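Local coordinates for protein SaTIE-TED (Staphylococcus aureus, PDB 6FX6) that probably forms an internal thioester through which its parent bacterial surface protein could attach covalently to host targets, at residues L119-E122 and A123-D127; A99-M102 and L103-E106; L78-I81 and S82-Y86; N89-S93 and D94-I98; K37-N41 and G42-F46. One frame throughout, in Å; residues are numbered along the deposited sequence.

Contact 1 (L119-E122 and A123-D127)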
loop_
_atom_site.group_PDB
_atom_site.type_symbol
_atom_site.label_atom_id
_atom_site.label_comp_id
_atom_site.label_asym_id
_atom_site.label_seq_id
_atom_site.Cartn_x
_atom_site.Cartn_y
_atom_site.Cartn_z
ATOM N N LEU A 119 2.928 -17.443 14.545
ATOM C CA LEU A 119 2.830 -16.344 13.569
ATOM C C LEU A 119 3.105 -16.742 12.129
ATOM O O LEU A 119 2.562 -16.119 11.218
ATOM C CB LEU A 119 3.784 -15.188 13.899
ATOM C CG LEU A 119 3.107 -13.960 14.479
ATOM C CD1 LEU A 119 2.518 -14.315 15.815
ATOM C CD2 LEU A 119 4.105 -12.832 14.621
ATOM N N ASN A 120 3.979 -17.731 11.931
ATOM C CA ASN A 120 4.465 -18.087 10.603
ATOM C C ASN A 120 5.091 -16.831 9.975
ATOM O O ASN A 120 4.788 -16.475 8.834
ATOM C CB ASN A 120 3.307 -18.660 9.760
ATOM C CG ASN A 120 3.780 -19.484 8.577
ATOM O OD1 ASN A 120 4.768 -20.214 8.662
ATOM N ND2 ASN A 120 3.058 -19.385 7.468
ATOM N N TYR A 121 5.958 -16.166 10.744
ATOM C CA TYR A 121 6.403 -14.803 10.421
ATOM C C TYR A 121 7.231 -14.721 9.153
ATOM O O TYR A 121 6.986 -13.856 8.311
ATOM C CB TYR A 121 7.201 -14.169 11.571
ATOM C CG TYR A 121 7.634 -12.733 11.286
ATOM C CD1 TYR A 121 6.687 -11.727 11.082
ATOM C CD2 TYR A 121 8.989 -12.385 11.200
ATOM C CE1 TYR A 121 7.073 -10.418 10.803
ATOM C CE2 TYR A 121 9.389 -11.077 10.935
ATOM C CZ TYR A 121 8.431 -10.095 10.732
ATOM O OH TYR A 121 8.812 -8.791 10.465
ATOM N N GLU A 122 8.213 -15.602 9.023
ATOM C CA GLU A 122 9.127 -15.544 7.886
ATOM C C GLU A 122 8.396 -15.746 6.559
ATOM O O GLU A 122 8.692 -15.049 5.590
ATOM C CB GLU A 122 10.276 -16.548 8.048
ATOM C CG GLU A 122 11.219 -16.231 9.206
ATOM C CD GLU A 122 11.859 -14.850 9.104
ATOM O OE1 GLU A 122 12.417 -14.524 8.033
ATOM O OE2 GLU A 122 11.799 -14.087 10.095
ATOM N N ALA A 123 7.431 -16.666 6.533
ATOM C CA ALA A 123 6.606 -16.909 5.341
ATOM C C ALA A 123 5.639 -15.753 5.049
ATOM O O ALA A 123 5.428 -15.399 3.887
ATOM C CB ALA A 123 5.842 -18.216 5.476
ATOM N N ARG A 124 5.051 -15.175 6.098
ATOM C CA ARG A 124 4.181 -14.002 5.945
ATOM C C ARG A 124 4.955 -12.790 5.424
ATOM O O ARG A 124 4.513 -12.127 4.482
ATOM C CB ARG A 124 3.465 -13.656 7.260
ATOM C CG ARG A 124 2.296 -14.579 7.583
ATOM C CD ARG A 124 1.451 -14.054 8.741
ATOM N NE ARG A 124 0.036 -14.409 8.588
ATOM C CZ ARG A 124 -0.521 -15.571 8.930
ATOM N NH1 ARG A 124 0.191 -16.547 9.475
ATOM N NH2 ARG A 124 -1.823 -15.756 8.728
ATOM N N LYS A 125 6.105 -12.521 6.037
ATOM C CA LYS A 125 7.000 -11.436 5.618
ATOM C C LYS A 125 7.441 -11.572 4.161
ATOM O O LYS A 125 7.396 -10.595 3.409
ATOM C CB LYS A 125 8.238 -11.413 6.518
ATOM C CG LYS A 125 9.266 -10.334 6.207
ATOM C CD LYS A 125 10.507 -10.528 7.058
ATOM C CE LYS A 125 11.545 -9.457 6.773
ATOM N NZ LYS A 125 12.727 -9.589 7.666
ATOM N N ALA A 126 7.866 -12.777 3.778
ATOM C CA ALA A 126 8.356 -13.050 2.417
ATOM C C ALA A 126 7.306 -12.757 1.340
ATOM O O ALA A 126 7.621 -12.132 0.329
ATOM C CB ALA A 126 8.844 -14.494 2.298
ATOM N N ASP A 127 6.067 -13.190 1.572
ATOM C CA ASP A 127 4.961 -12.928 0.639
ATOM C C ASP A 127 4.654 -11.432 0.503
ATOM O O ASP A 127 4.266 -10.984 -0.578
ATOM C CB ASP A 127 3.682 -13.693 1.037
ATOM C CG ASP A 127 2.760 -13.967 -0.158
ATOM O OD1 ASP A 127 3.173 -14.721 -1.070
ATOM O OD2 ASP A 127 1.623 -13.437 -0.186
#
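Leu-119 O, just ahead of helix 121-134, accepts a hydrogen bond from NH1 of Arg-124 at 3.0 Å. The bond is bent (141° at the hydrogen), and NH1 stands well above the carbonyl plane. Chi1 of the arginine (-77°) sets CG beside the backbone N and so sends the chain back toward Leu-119, its guanidinium edge passing Asn-120 CB. Asn-120, the N-cap residue, makes no side-chain capping bond; its ND2 rests 3.6 Å from Ala-123 CB, while its carbonyl O accepts a hydrogen bond from Arg-124 N. Tyr-121 accepts Lys-125 N on its own O, and Lys-125 CB lies over one face of its ring; the straight lysine chain then passes Tyr-121 CE2 with CD at 4.1 Å. Glu-122 continues the ladder through O to Ala-126 N. Both Tyr-121 OH and Lys-125 NZ end on Glu-106 of helix 94-107, and Arg-124 NH2 forms a salt bridge to Asp-91. The start of helix 121-134 is thereby pinned to helix 94-107 and the loop before it, with Tyr-121 also touching strand 111-115.

Contact 2 (A99-M102 and L103-E106)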
loop_
_atom_site.group_PDB
_atom_site.type_symbol
_atom_site.label_atom_id
_atom_site.label_comp_id
_atom_site.label_asym_id
_atom_site.label_seq_id
_atom_site.Cartn_x
_atom_site.Cartn_y
_atom_site.Cartn_z
ATOM N N ALA A 99 2.005 -9.477 11.663
ATOM C CA ALA A 99 3.154 -9.614 10.749
ATOM C C ALA A 99 3.422 -8.309 10.004
ATOM O O ALA A 99 4.567 -7.886 9.880
ATOM C CB ALA A 99 2.924 -10.744 9.761
ATOM N N THR A 100 2.355 -7.666 9.537
ATOM C CA THR A 100 2.472 -6.390 8.841
ATOM C C THR A 100 3.037 -5.310 9.769
ATOM O O THR A 100 3.969 -4.599 9.389
ATOM C CB THR A 100 1.117 -5.961 8.247
ATOM O OG1 THR A 100 0.656 -6.986 7.365
ATOM C CG2 THR A 100 1.237 -4.662 7.470
ATOM N N GLN A 101 2.486 -5.207 10.979
ATOM C CA GLN A 101 3.008 -4.280 11.997
ATOM C C GLN A 101 4.476 -4.561 12.290
ATOM O O GLN A 101 5.268 -3.636 12.416
ATOM C CB GLN A 101 2.204 -4.381 13.299
ATOM C CG GLN A 101 2.686 -3.485 14.441
ATOM C CD GLN A 101 2.518 -2.013 14.152
ATOM O OE1 GLN A 101 1.495 -1.419 14.503
ATOM N NE2 GLN A 101 3.517 -1.412 13.507
HETATM N N MSE A 102 4.818 -5.841 12.415
HETATM C CA MSE A 102 6.197 -6.245 12.704
HETATM C C MSE A 102 7.160 -5.907 11.591
HETATM O O MSE A 102 8.314 -5.556 11.859
HETATM C CB MSE A 102 6.291 -7.740 13.020
HETATM C CG MSE A 102 6.011 -8.001 14.498
HETATM SE SE MSE A 102 5.723 -9.928 14.754
HETATM C CE MSE A 102 7.575 -10.543 14.471
ATOM N N LEU A 103 6.706 -6.016 10.340
ATOM C CA LEU A 103 7.529 -5.657 9.180
ATOM C C LEU A 103 7.734 -4.144 9.064
ATOM O O LEU A 103 8.836 -3.692 8.748
ATOM C CB LEU A 103 6.918 -6.208 7.883
ATOM C CG LEU A 103 7.740 -6.013 6.595
ATOM C CD1 LEU A 103 9.183 -6.461 6.768
ATOM C CD2 LEU A 103 7.082 -6.759 5.442
ATOM N N ILE A 104 6.665 -3.381 9.306
ATOM C CA ILE A 104 6.743 -1.921 9.426
ATOM C C ILE A 104 7.772 -1.545 10.483
ATOM O O ILE A 104 8.619 -0.686 10.248
ATOM C CB ILE A 104 5.356 -1.300 9.754
ATOM C CG1 ILE A 104 4.478 -1.307 8.499
ATOM C CG2 ILE A 104 5.481 0.126 10.295
ATOM C CD1 ILE A 104 2.997 -1.123 8.771
ATOM N N TRP A 105 7.701 -2.200 11.638
ATOM C CA TRP A 105 8.640 -1.936 12.728
ATOM C C TRP A 105 10.089 -2.322 12.425
ATOM O O TRP A 105 10.993 -1.698 12.970
ATOM C CB TRP A 105 8.196 -2.622 14.024
ATOM C CG TRP A 105 7.108 -1.934 14.786
ATOM C CD1 TRP A 105 6.558 -0.704 14.544
ATOM C CD2 TRP A 105 6.474 -2.428 15.962
ATOM N NE1 TRP A 105 5.600 -0.420 15.483
ATOM C CE2 TRP A 105 5.531 -1.459 16.370
ATOM C CE3 TRP A 105 6.609 -3.600 16.715
ATOM C CZ2 TRP A 105 4.716 -1.630 17.492
ATOM C CZ3 TRP A 105 5.797 -3.773 17.828
ATOM C CH2 TRP A 105 4.860 -2.792 18.205
ATOM N N GLU A 106 10.318 -3.332 11.583
ATOM C CA GLU A 106 11.684 -3.655 11.131
ATOM C C GLU A 106 12.350 -2.486 10.412
ATOM O O GLU A 106 13.546 -2.269 10.575
ATOM C CB GLU A 106 11.719 -4.888 10.219
ATOM C CG GLU A 106 11.510 -6.206 10.951
ATOM C CD GLU A 106 12.241 -7.389 10.331
ATOM O OE1 GLU A 106 13.424 -7.235 9.956
ATOM O OE2 GLU A 106 11.637 -8.486 10.242
#
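Gln-101 and Trp-105 meet one helical turn apart because Gln-101 leaves with CG opposite the backbone N (chi1 178°) and then bends at chi2 (66°), laying its amide over the indole. NE2 sits 3.0 Å above the ring plane, offset toward the rim, and the amide and ring planes are stacked 27° apart. Farther back, Gln-101 CG makes a CH-pi contact over the six-membered ring, 4.1 Å from its centroid. Although Gln-101 NE2 and Trp-105 NE1 are 3.0 Å apart, both are donors and do not bond to each other. Thr-100 to Trp-105 fits the TQxxΦW motif of bacterial thioester domains, whose glutamine and tryptophan here both meet the backbone of Cys-47, probably the thioester cysteine: its N donates to Gln-101 OE1, and its O receives a weak bond from Trp-105 NE1. On another side of helix 94-107, Thr-100 CG2 and Ile-104 CD1 brush at 4.2 Å. Thr-100 and Ile-104 pack on helix 72-87, Leu-103 on helix 121-134, and Trp-105 on Tyr-112 of strand 111-115.

Contact 3 (L78-I81 and S82-Y86)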
loop_
_atom_site.group_PDB
_atom_site.type_symbol
_atom_site.label_atom_id
_atom_site.label_comp_id
_atom_site.label_asym_id
_atom_site.label_seq_id
_atom_site.Cartn_x
_atom_site.Cartn_y
_atom_site.Cartn_z
ATOM N N LEU A 78 6.567 2.176 3.638
ATOM C CA LEU A 78 5.623 2.014 4.751
ATOM C C LEU A 78 4.168 1.874 4.274
ATOM O O LEU A 78 3.421 1.062 4.821
ATOM C CB LEU A 78 5.740 3.170 5.747
ATOM C CG LEU A 78 7.054 3.240 6.538
ATOM C CD1 LEU A 78 7.227 4.616 7.157
ATOM C CD2 LEU A 78 7.118 2.166 7.610
ATOM N N THR A 79 3.783 2.644 3.256
ATOM C CA THR A 79 2.433 2.560 2.694
ATOM C C THR A 79 2.243 1.277 1.874
ATOM O O THR A 79 1.154 0.693 1.884
ATOM C CB THR A 79 2.063 3.801 1.841
ATOM O OG1 THR A 79 2.973 3.944 0.750
ATOM C CG2 THR A 79 2.088 5.078 2.686
HETATM N N MSE A 80 3.301 0.841 1.187
HETATM C CA MSE A 80 3.300 -0.431 0.446
HETATM C C MSE A 80 3.108 -1.607 1.361
HETATM O O MSE A 80 2.342 -2.523 1.057
HETATM C CB MSE A 80 4.621 -0.708 -0.289
HETATM C CG MSE A 80 5.039 0.307 -1.345
HETATM SE SE MSE A 80 3.717 0.322 -2.785
HETATM C CE MSE A 80 2.597 1.829 -2.174
ATOM N N ILE A 81 3.816 -1.603 2.484
ATOM C CA ILE A 81 3.706 -2.682 3.462
ATOM C C ILE A 81 2.316 -2.686 4.099
ATOM O O ILE A 81 1.713 -3.745 4.249
ATOM C CB ILE A 81 4.810 -2.599 4.542
ATOM C CG1 ILE A 81 6.189 -2.826 3.902
ATOM C CG2 ILE A 81 4.578 -3.645 5.625
ATOM C CD1 ILE A 81 7.346 -2.309 4.727
ATOM N N SER A 82 1.812 -1.512 4.465
ATOM C CA SER A 82 0.465 -1.407 5.004
ATOM C C SER A 82 -0.556 -1.917 3.986
ATOM O O SER A 82 -1.380 -2.773 4.307
ATOM C CB SER A 82 0.153 0.031 5.404
ATOM O OG SER A 82 -1.179 0.158 5.879
ATOM N N HIS A 83 -0.462 -1.425 2.751
ATOM C CA HIS A 83 -1.438 -1.759 1.711
ATOM C C HIS A 83 -1.455 -3.250 1.356
ATOM O O HIS A 83 -2.476 -3.924 1.531
ATOM C CB HIS A 83 -1.194 -0.924 0.454
ATOM C CG HIS A 83 -2.150 -1.220 -0.654
ATOM N ND1 HIS A 83 -3.443 -0.738 -0.672
ATOM C CD2 HIS A 83 -2.008 -1.971 -1.771
ATOM C CE1 HIS A 83 -4.050 -1.167 -1.764
ATOM N NE2 HIS A 83 -3.205 -1.923 -2.444
ATOM N N PHE A 84 -0.327 -3.751 0.861
ATOM C CA PHE A 84 -0.235 -5.139 0.402
ATOM C C PHE A 84 -0.190 -6.149 1.542
ATOM O O PHE A 84 -0.656 -7.282 1.383
ATOM C CB PHE A 84 0.971 -5.324 -0.519
ATOM C CG PHE A 84 0.844 -4.591 -1.820
ATOM C CD1 PHE A 84 -0.027 -5.055 -2.804
ATOM C CD2 PHE A 84 1.587 -3.443 -2.072
ATOM C CE1 PHE A 84 -0.155 -4.386 -4.013
ATOM C CE2 PHE A 84 1.462 -2.772 -3.280
ATOM C CZ PHE A 84 0.588 -3.239 -4.248
ATOM N N GLY A 85 0.358 -5.738 2.684
ATOM C CA GLY A 85 0.463 -6.601 3.854
ATOM C C GLY A 85 -0.860 -6.886 4.526
ATOM O O GLY A 85 -1.124 -8.019 4.912
ATOM N N TYR A 86 -1.702 -5.871 4.673
ATOM C CA TYR A 86 -2.952 -6.076 5.386
ATOM C C TYR A 86 -4.193 -5.549 4.681
ATOM O O TYR A 86 -5.113 -6.319 4.436
ATOM C CB TYR A 86 -2.866 -5.543 6.828
ATOM C CG TYR A 86 -4.017 -6.053 7.646
ATOM C CD1 TYR A 86 -4.032 -7.371 8.107
ATOM C CD2 TYR A 86 -5.137 -5.254 7.889
ATOM C CE1 TYR A 86 -5.108 -7.863 8.821
ATOM C CE2 TYR A 86 -6.223 -5.745 8.600
ATOM C CZ TYR A 86 -6.198 -7.045 9.067
ATOM O OH TYR A 86 -7.265 -7.534 9.775
#
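Phe-84 packs back against Met-80, one turn earlier in helix 72-87, and its side chain can be traced outward along that residue. CB lies 3.5 Å from Met-80 O, the carbonyl that also receives the backbone N of Phe-84. With chi1 at -67°, CG stays beside the backbone N and the ring remains close to the same oxygen: CD2 approaches Met-80 O to 3.3 Å, near the ring plane. One atom on, CE2 touches the selenium of Met-80, a selenomethionine, at 3.9 Å. The methionine chain bends twice, and the two side chains run side by side in the same direction. Selenium therefore meets the rim of the ring in its plane, 5.2 Å from the centroid, and not a face. One face is instead taken by the preceding residue, His-83, whose CD2 stands over the ring centre. Beyond this pair, Met-80 reaches Val-132 and Phe-84 reaches Ser-131, both on helix 121-134. The i to i+4 ladder reaches Gly-85 N, bonded to Ile-81 O at 2.9 Å, where it begins to widen: that bond is bent to 133° and its donor lies above the carbonyl plane, next to a pi-type turn at 83-86. Chemically this is an edge-on Met-aromatic contact between residues i and i+4, formed in the last turns of helix 72-87.

Contact 4 (N89-S93 and D94-I98)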
loop_
_atom_site.group_PDB
_atom_site.type_symbol
_atom_site.label_atom_id
_atom_site.label_comp_id
_atom_site.label_asym_id
_atom_site.label_seq_id
_atom_site.Cartn_x
_atom_site.Cartn_y
_atom_site.Cartn_z
ATOM N N ASN A 89 -4.926 -7.158 1.505
ATOM C CA ASN A 89 -4.546 -8.566 1.566
ATOM C C ASN A 89 -5.782 -9.459 1.742
ATOM O O ASN A 89 -6.730 -9.094 2.439
ATOM C CB ASN A 89 -3.550 -8.796 2.704
ATOM C CG ASN A 89 -2.740 -10.067 2.520
ATOM O OD1 ASN A 89 -3.253 -11.173 2.687
ATOM N ND2 ASN A 89 -1.470 -9.913 2.170
ATOM N N LYS A 90 -5.745 -10.631 1.113
ATOM C CA LYS A 90 -6.827 -11.621 1.206
ATOM C C LYS A 90 -6.994 -12.158 2.633
ATOM O O LYS A 90 -8.116 -12.414 3.076
ATOM C CB LYS A 90 -6.566 -12.785 0.244
ATOM C CG LYS A 90 -6.635 -12.390 -1.223
ATOM C CD LYS A 90 -6.134 -13.496 -2.137
ATOM C CE LYS A 90 -6.131 -13.030 -3.584
ATOM N NZ LYS A 90 -5.843 -14.141 -4.527
ATOM N N ASP A 91 -5.868 -12.319 3.329
ATOM C CA ASP A 91 -5.828 -12.758 4.724
ATOM C C ASP A 91 -5.953 -11.543 5.660
ATOM O O ASP A 91 -5.046 -10.716 5.739
ATOM C CB ASP A 91 -4.513 -13.524 4.969
ATOM C CG ASP A 91 -4.428 -14.168 6.357
ATOM O OD1 ASP A 91 -5.339 -13.986 7.187
ATOM O OD2 ASP A 91 -3.426 -14.873 6.614
ATOM N N GLN A 92 -7.080 -11.461 6.368
ATOM C CA GLN A 92 -7.331 -10.412 7.365
ATOM C C GLN A 92 -7.105 -10.892 8.810
ATOM O O GLN A 92 -7.557 -10.238 9.759
ATOM C CB GLN A 92 -8.767 -9.887 7.211
ATOM C CG GLN A 92 -9.035 -9.175 5.893
ATOM C CD GLN A 92 -8.248 -7.886 5.775
ATOM O OE1 GLN A 92 -8.407 -6.976 6.585
ATOM N NE2 GLN A 92 -7.381 -7.810 4.780
ATOM N N SER A 93 -6.390 -12.006 8.987
ATOM C CA SER A 93 -6.199 -12.589 10.311
ATOM C C SER A 93 -5.383 -11.675 11.212
ATOM O O SER A 93 -4.597 -10.853 10.741
ATOM C CB SER A 93 -5.515 -13.963 10.236
ATOM O OG SER A 93 -4.177 -13.874 9.765
ATOM N N ASP A 94 -5.595 -11.840 12.513
ATOM C CA ASP A 94 -4.774 -11.202 13.542
ATOM C C ASP A 94 -3.284 -11.432 13.291
ATOM O O ASP A 94 -2.477 -10.534 13.482
ATOM C CB ASP A 94 -5.145 -11.749 14.929
ATOM C CG ASP A 94 -6.552 -11.342 15.381
ATOM O OD1 ASP A 94 -7.148 -10.397 14.806
ATOM O OD2 ASP A 94 -7.059 -11.976 16.331
ATOM N N GLU A 95 -2.934 -12.629 12.839
ATOM C CA GLU A 95 -1.552 -12.968 12.519
ATOM C C GLU A 95 -0.996 -12.113 11.365
ATOM O O GLU A 95 0.136 -11.647 11.449
ATOM C CB GLU A 95 -1.411 -14.470 12.208
ATOM C CG GLU A 95 -1.556 -15.393 13.422
ATOM C CD GLU A 95 -2.999 -15.656 13.860
ATOM O OE1 GLU A 95 -3.948 -15.174 13.197
ATOM O OE2 GLU A 95 -3.188 -16.350 14.884
ATOM N N GLN A 96 -1.785 -11.894 10.308
ATOM C CA GLN A 96 -1.361 -11.009 9.201
ATOM C C GLN A 96 -1.171 -9.571 9.646
ATOM O O GLN A 96 -0.186 -8.938 9.267
ATOM C CB GLN A 96 -2.344 -11.003 8.012
ATOM C CG GLN A 96 -1.966 -11.867 6.823
ATOM C CD GLN A 96 -0.571 -11.633 6.274
ATOM O OE1 GLN A 96 0.272 -12.521 6.325
ATOM N NE2 GLN A 96 -0.332 -10.458 5.723
ATOM N N TYR A 97 -2.132 -9.047 10.407
ATOM C CA TYR A 97 -2.005 -7.699 10.967
ATOM C C TYR A 97 -0.720 -7.556 11.775
ATOM O O TYR A 97 0.006 -6.578 11.617
ATOM C CB TYR A 97 -3.197 -7.317 11.853
ATOM C CG TYR A 97 -3.030 -5.932 12.423
ATOM C CD1 TYR A 97 -3.465 -4.808 11.725
ATOM C CD2 TYR A 97 -2.380 -5.740 13.636
ATOM C CE1 TYR A 97 -3.280 -3.531 12.241
ATOM C CE2 TYR A 97 -2.184 -4.475 14.155
ATOM C CZ TYR A 97 -2.632 -3.372 13.462
ATOM O OH TYR A 97 -2.435 -2.124 14.006
ATOM N N ILE A 98 -0.468 -8.520 12.654
ATOM C CA ILE A 98 0.730 -8.514 13.499
ATOM C C ILE A 98 1.990 -8.570 12.642
ATOM O O ILE A 98 2.929 -7.804 12.869
ATOM C CB ILE A 98 0.714 -9.673 14.524
ATOM C CG1 ILE A 98 -0.324 -9.386 15.602
ATOM C CG2 ILE A 98 2.078 -9.853 15.183
ATOM C CD1 ILE A 98 -0.622 -10.557 16.516
HETATM O O HOH W 1 -7.391 -9.396 12.411
#
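Ser-93 ends the irregular loop 89-93 and starts the helix of 94-98: its extended psi of 155° gives way to helical angles from Asp-94 onward. As the N-cap residue it is used twice. Its carbonyl O accepts Tyr-97 N at 3.1 Å in a nearly straight bond, and its OG accepts Gln-96 N at 3.2 Å. With chi1 at 66°, OG lies between the backbone N and the carbonyl carbon, from where it can cap the helix and still donate to Asp-91 OD1. That carboxylate oxygen also accepts Ser-93 N at 2.9 Å, closing an Asx turn, and both donors come from the same face of the carboxylate plane. Another, from Asn-89 OD1 to Asp-91 N, precedes it, so two Asx turns follow each other in the loop. Gln-96 folds back with CG 3.3 Å from Asp-91 OD2. Its NE2 comes 3.8 Å from Asn-89 ND2, the side chains crossing at about a right angle with nearly parallel amide planes. A water donates to Gln-92 O and to Asp-94 OD1, bridging the junction. The polar ends find partners elsewhere in the fold: Gln-96 NE2 to Gly-85 O on helix 72-87, Glu-95 to Lys-15, and Tyr-97 OH to Ala-45 O on strand 43-47. The loop thus links helix 72-87 to helix 94-107, whose first turn packs against helix 121-134 and strand 30-40.

Contact 5 (K37-N41 and G42-F46)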
loop_
_atom_site.group_PDB
_atom_site.type_symbol
_atom_site.label_atom_id
_atom_site.label_comp_id
_atom_site.label_asym_id
_atom_site.label_seq_id
_atom_site.Cartn_x
_atom_site.Cartn_y
_atom_site.Cartn_z
ATOM N N LYS A 37 -4.600 -3.810 17.733
ATOM C CA LYS A 37 -4.968 -3.574 16.345
ATOM C C LYS A 37 -5.654 -2.220 16.306
ATOM O O LYS A 37 -6.808 -2.087 16.726
ATOM C CB LYS A 37 -5.891 -4.675 15.826
ATOM C CG LYS A 37 -6.148 -4.614 14.331
ATOM C CD LYS A 37 -7.198 -5.632 13.924
ATOM C CE LYS A 37 -7.380 -5.668 12.417
ATOM N NZ LYS A 37 -8.501 -6.562 12.030
ATOM N N PHE A 38 -4.937 -1.221 15.798
ATOM C CA PHE A 38 -5.398 0.166 15.835
ATOM C C PHE A 38 -6.381 0.493 14.718
ATOM O O PHE A 38 -6.203 0.067 13.572
ATOM C CB PHE A 38 -4.211 1.129 15.735
ATOM C CG PHE A 38 -3.215 0.997 16.860
ATOM C CD1 PHE A 38 -3.531 1.441 18.142
ATOM C CD2 PHE A 38 -1.949 0.452 16.631
ATOM C CE1 PHE A 38 -2.607 1.335 19.178
ATOM C CE2 PHE A 38 -1.024 0.339 17.663
ATOM C CZ PHE A 38 -1.352 0.780 18.939
ATOM N N TYR A 39 -7.407 1.265 15.066
ATOM C CA TYR A 39 -8.336 1.853 14.106
ATOM C C TYR A 39 -8.399 3.355 14.344
ATOM O O TYR A 39 -8.382 3.793 15.487
ATOM C CB TYR A 39 -9.742 1.263 14.272
ATOM C CG TYR A 39 -9.863 -0.183 13.844
ATOM C CD1 TYR A 39 -9.393 -1.212 14.659
ATOM C CD2 TYR A 39 -10.467 -0.528 12.631
ATOM C CE1 TYR A 39 -9.504 -2.537 14.276
ATOM C CE2 TYR A 39 -10.592 -1.857 12.242
ATOM C CZ TYR A 39 -10.105 -2.856 13.066
ATOM O OH TYR A 39 -10.212 -4.171 12.688
ATOM N N VAL A 40 -8.463 4.135 13.264
ATOM C CA VAL A 40 -8.714 5.574 13.342
ATOM C C VAL A 40 -9.809 5.897 12.342
ATOM O O VAL A 40 -9.623 5.714 11.132
ATOM C CB VAL A 40 -7.458 6.419 13.023
ATOM C CG1 VAL A 40 -7.754 7.907 13.192
ATOM C CG2 VAL A 40 -6.285 6.001 13.907
ATOM N N ASN A 41 -10.949 6.349 12.861
ATOM C CA ASN A 41 -12.142 6.675 12.069
ATOM C C ASN A 41 -12.542 5.562 11.086
ATOM O O ASN A 41 -12.842 5.819 9.921
ATOM C CB ASN A 41 -11.956 8.025 11.353
ATOM C CG ASN A 41 -13.274 8.738 11.083
ATOM O OD1 ASN A 41 -13.501 9.239 9.989
ATOM N ND2 ASN A 41 -14.143 8.794 12.087
ATOM N N GLY A 42 -12.535 4.327 11.582
ATOM C CA GLY A 42 -12.856 3.149 10.783
ATOM C C GLY A 42 -11.696 2.506 10.037
ATOM O O GLY A 42 -11.816 1.360 9.621
ATOM N N GLU A 43 -10.579 3.216 9.874
ATOM C CA GLU A 43 -9.492 2.762 8.994
ATOM C C GLU A 43 -8.370 2.104 9.789
ATOM O O GLU A 43 -8.044 2.536 10.892
ATOM C CB GLU A 43 -8.957 3.928 8.160
ATOM C CG GLU A 43 -10.066 4.817 7.594
ATOM C CD GLU A 43 -9.706 5.504 6.290
ATOM O OE1 GLU A 43 -9.553 6.748 6.296
ATOM O OE2 GLU A 43 -9.593 4.798 5.259
ATOM N N ILE A 44 -7.778 1.067 9.210
ATOM C CA ILE A 44 -6.720 0.307 9.864
ATOM C C ILE A 44 -5.467 1.175 9.979
ATOM O O ILE A 44 -5.021 1.772 8.992
ATOM C CB ILE A 44 -6.363 -0.979 9.081
ATOM C CG1 ILE A 44 -7.573 -1.920 8.962
ATOM C CG2 ILE A 44 -5.183 -1.710 9.721
ATOM C CD1 ILE A 44 -8.043 -2.526 10.260
ATOM N N ALA A 45 -4.914 1.233 11.190
ATOM C CA ALA A 45 -3.711 2.007 11.476
ATOM C C ALA A 45 -2.624 1.118 12.076
ATOM O O ALA A 45 -2.902 0.023 12.570
ATOM C CB ALA A 45 -4.040 3.165 12.410
ATOM N N PHE A 46 -1.389 1.607 12.022
ATOM C CA PHE A 46 -0.231 0.914 12.579
ATOM C C PHE A 46 0.568 1.866 13.445
ATOM O O PHE A 46 0.632 3.059 13.155
ATOM C CB PHE A 46 0.657 0.382 11.453
ATOM C CG PHE A 46 0.038 -0.744 10.692
ATOM C CD1 PHE A 46 0.099 -2.039 11.186
ATOM C CD2 PHE A 46 -0.631 -0.510 9.496
ATOM C CE1 PHE A 46 -0.480 -3.088 10.496
ATOM C CE2 PHE A 46 -1.213 -1.552 8.800
ATOM C CZ PHE A 46 -1.142 -2.842 9.302
#
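Tyr-39 and Ile-44 face each other as a non-hydrogen-bonded antiparallel pair, their side chains side by side and pointing the same way. Ile-44 turns at both torsions (chi1 -61°, chi2 -67°), a bend that swings CD1 against the tyrosine ring: it lies 3.3 Å from Tyr-39 CE2, a tight approach oblique to the ring plane. Gly-42 O lies at the edge of that ring, in its plane, near CD2. Lys-37 joins them on this side, its chain fully extended from CG outward; CE passes Ile-44 CD1 at 3.9 Å, and NZ donates to Tyr-39 OH at 3.0 Å and also bonds Tyr-86 OH. On the opposite face of the sheet, Ala-45 CB touches both Phe-38 CB and Val-40 CG2, 3.9 Å from each, and these residues touch side chains of the flanking strands 5-13 and 220-222. Val-40 and Glu-43 form a hydrogen-bonded pair, Val-40 N to Glu-43 O at 2.9 Å and Glu-43 N to Val-40 O at 3.0 Å. Between them Asn-41 and Gly-42 both take positive phi. Such a two-residue type I' turn is characteristic of a tight beta hairpin, here between strands 30-40 and 43-47 of the large antiparallel sheet.

In the fold
From the N terminus, contact 5 comes first and alone closes a hairpin, joining two strands of the large antiparallel sheet. The others are local: contact 3 lies along helix 72-87, contact 4 caps the start of helix 94-107, contact 2 lies farther along that helix, and contact 1 runs into helix 121-134. All five are in series, and none nests in or crosses another. In space they converge: contacts 2 and 3 pack helix on helix, with Ile-104 against Ile-81, while Phe-46 of contact 5 touches contacts 2, 3 and 4. Contact 1 reaches both contacts 2 and 4, but its nearest atoms to contact 5 are about 11 Å away. Together they tie three helices to one sheet.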